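PDB 2QRD: SNF1-like protein kinase ssp2 from Schizosaccharomyces pombe, which probably phosphorylates serine and threonine residues of target proteins as the catalytic alpha subunit of an AMPK-type energy-sensing kinase complex. Local coordinates for residues R61-H66 with G71-A76. Residues are numbered along the deposited sequence; the frame is centred on the assembly and turned at random.
Sequences RWEIPH and GKNTYA
Tyr-75, Ala-76 and Ile-64 carry most of the contact between 61-66 and 71-76. The segments hold the end of strand 57-63 and the start of strand 74-84, antiparallel neighbours in the sheet of a KA1-like domain. The connection includes the short helix 65-69. Trp-62 and Ala-76 form a hydrogen-bonded pair: Ala-76 N reaches Trp-62 O at 2.9 Å, and Trp-62 N returns the bond to Ala-76 O. Glu-63 and Tyr-75 follow as a non-hydrogen-bonded pair. Past the strand end, Ile-64 N, at the N-cap of the helix, still bonds to Thr-74 O at 3.3 Å, tilted off the carbonyl plane.

The face with Trp-62 and Ala-76 is buried under helix 123-136, where Leu-126 touches both residues. Ile-64 CG1 lies 4.0 Å from Ala-76 CB, and its CD1 reaches over to Thr-74 OG1. Ile-64 also touches Tyr-99 and Pro-122.

Tyr-75 lies on the other face of the sheet, with Arg-61 over its ring and Glu-63 alongside. With CG of Arg-61 anti to the backbone N (chi1 -163°), the arginine side chain runs over one ring face. Arg-61 CD sits 3.6 Å from Tyr-75 CD2 in a CH-pi contact. The guanidinium follows as a cation-pi partner, its plane 37° from the ring. Arg-61 also packs on Tyr-7 of the SPCC1919.03c chain. An alanine in place of Tyr-75 would probably leave a gap beneath the Arg-61 side chain. Glu-63 CG is 3.6 Å from Tyr-75 CE2. Glu-63 OE2 accepts a weak hydrogen bond from Asn-73 ND2 at 3.0 Å, with carboxylate and amide nearly coplanar.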
loop_
_atom_site.group_PDB
_atom_site.type_symbol
_atom_site.label_atom_id
_atom_site.label_comp_id
_atom_site.label_asym_id
_atom_site.label_seq_id
_atom_site.Cartn_x
_atom_site.Cartn_y
_atom_site.Cartn_z
ATOM N N ARG A 61 28.047 2.748 9.086
ATOM C CA ARG A 61 28.016 2.778 7.635
ATOM C C ARG A 61 27.760 1.365 7.108
ATOM O O ARG A 61 28.371 0.395 7.575
ATOM C CB ARG A 61 29.322 3.346 7.086
ATOM C CG ARG A 61 29.217 3.772 5.657
ATOM C CD ARG A 61 30.539 4.286 5.167
ATOM N NE ARG A 61 31.584 3.298 5.395
ATOM C CZ ARG A 61 32.877 3.571 5.399
ATOM N NH1 ARG A 61 33.270 4.817 5.170
ATOM N NH2 ARG A 61 33.767 2.601 5.633
ATOM N N TRP A 62 26.860 1.272 6.139
ATOM C CA TRP A 62 26.410 -0.002 5.567
ATOM C C TRP A 62 26.568 0.057 4.051
ATOM O O TRP A 62 26.104 1.024 3.394
ATOM C CB TRP A 62 24.920 -0.221 5.851
ATOM C CG TRP A 62 24.472 -0.253 7.305
ATOM C CD1 TRP A 62 24.501 0.776 8.231
ATOM C CD2 TRP A 62 23.866 -1.359 7.970
ATOM N NE1 TRP A 62 23.982 0.350 9.439
ATOM C CE2 TRP A 62 23.573 -0.949 9.301
ATOM C CE3 TRP A 62 23.554 -2.668 7.574
ATOM C CZ2 TRP A 62 22.985 -1.801 10.236
ATOM C CZ3 TRP A 62 22.951 -3.521 8.506
ATOM C CH2 TRP A 62 22.688 -3.087 9.827
ATOM N N GLU A 63 27.216 -0.962 3.486
ATOM C CA GLU A 63 27.249 -1.111 2.032
ATOM C C GLU A 63 25.833 -1.492 1.584
ATOM O O GLU A 63 25.156 -2.253 2.266
ATOM C CB GLU A 63 28.345 -2.108 1.563
ATOM C CG GLU A 63 29.801 -1.607 1.818
ATOM C CD GLU A 63 30.855 -1.919 0.692
ATOM O OE1 GLU A 63 31.401 -3.060 0.622
ATOM O OE2 GLU A 63 31.203 -0.982 -0.091
ATOM N N ILE A 64 25.339 -0.913 0.501
ATOM C CA ILE A 64 23.982 -1.257 0.069
ATOM C C ILE A 64 24.064 -2.468 -0.838
ATOM O O ILE A 64 24.700 -2.411 -1.874
ATOM C CB ILE A 64 23.190 -0.043 -0.565
ATOM C CG1 ILE A 64 23.093 1.130 0.420
ATOM C CG2 ILE A 64 21.788 -0.456 -0.968
ATOM C CD1 ILE A 64 22.807 2.463 -0.215
ATOM N N PRO A 65 23.438 -3.590 -0.436
ATOM C CA PRO A 65 23.580 -4.826 -1.202
ATOM C C PRO A 65 23.314 -4.706 -2.692
ATOM O O PRO A 65 24.116 -5.201 -3.487
ATOM C CB PRO A 65 22.573 -5.767 -0.538
ATOM C CG PRO A 65 22.531 -5.295 0.884
ATOM C CD PRO A 65 22.587 -3.789 0.754
ATOM N N HIS A 66 22.214 -4.066 -3.078
ATOM C CA HIS A 66 21.856 -4.010 -4.502
ATOM C C HIS A 66 22.835 -3.150 -5.271
ATOM O O HIS A 66 23.095 -3.418 -6.424
ATOM C CB HIS A 66 20.377 -3.614 -4.762
ATOM C CG HIS A 66 20.093 -2.140 -4.698
ATOM N ND1 HIS A 66 19.761 -1.488 -3.525
ATOM C CD2 HIS A 66 20.030 -1.201 -5.678
ATOM C CE1 HIS A 66 19.555 -0.206 -3.776
ATOM N NE2 HIS A 66 19.710 -0.008 -5.077
ATOM N N GLY A 71 28.601 -3.479 -8.601
ATOM C CA GLY A 71 29.927 -2.864 -8.558
ATOM C C GLY A 71 30.099 -1.547 -7.800
ATOM O O GLY A 71 31.219 -1.042 -7.710
ATOM N N LYS A 72 29.011 -1.005 -7.236
ATOM C CA LYS A 72 29.009 0.363 -6.672
ATOM C C LYS A 72 29.425 0.502 -5.199
ATOM O O LYS A 72 29.074 -0.339 -4.344
ATOM C CB LYS A 72 27.651 1.028 -6.872
ATOM C CG LYS A 72 27.251 1.312 -8.324
ATOM C CD LYS A 72 25.843 1.917 -8.341
ATOM C CE LYS A 72 25.770 3.233 -7.479
ATOM N NZ LYS A 72 24.455 3.563 -6.790
ATOM N N ASN A 73 30.175 1.578 -4.928
ATOM C CA ASN A 73 30.545 1.992 -3.569
ATOM C C ASN A 73 29.580 3.076 -3.078
ATOM O O ASN A 73 29.924 4.268 -2.922
ATOM C CB ASN A 73 32.009 2.469 -3.476
ATOM C CG ASN A 73 33.013 1.329 -3.196
ATOM O OD1 ASN A 73 34.107 1.288 -3.787
ATOM N ND2 ASN A 73 32.665 0.433 -2.271
ATOM N N THR A 74 28.353 2.636 -2.853
ATOM C CA THR A 74 27.310 3.477 -2.308
ATOM C C THR A 74 26.887 2.912 -0.971
ATOM O O THR A 74 26.897 1.701 -0.750
ATOM C CB THR A 74 26.155 3.657 -3.288
ATOM O OG1 THR A 74 24.959 4.012 -2.583
ATOM C CG2 THR A 74 25.937 2.416 -4.023
ATOM N N TYR A 75 26.559 3.834 -0.077
ATOM C CA TYR A 75 26.587 3.590 1.340
ATOM C C TYR A 75 25.380 4.224 1.980
ATOM O O TYR A 75 24.874 5.227 1.500
ATOM C CB TYR A 75 27.843 4.230 1.949
ATOM C CG TYR A 75 29.170 3.571 1.615
ATOM C CD1 TYR A 75 30.039 4.149 0.690
ATOM C CD2 TYR A 75 29.577 2.392 2.244
ATOM C CE1 TYR A 75 31.266 3.571 0.378
ATOM C CE2 TYR A 75 30.812 1.807 1.946
ATOM C CZ TYR A 75 31.644 2.402 1.013
ATOM O OH TYR A 75 32.868 1.848 0.712
ATOM N N ALA A 76 24.945 3.632 3.087
ATOM C CA ALA A 76 23.827 4.096 3.863
ATOM C C ALA A 76 24.362 4.410 5.255
ATOM O O ALA A 76 25.082 3.615 5.832
ATOM C CB ALA A 76 22.789 3.028 3.921
#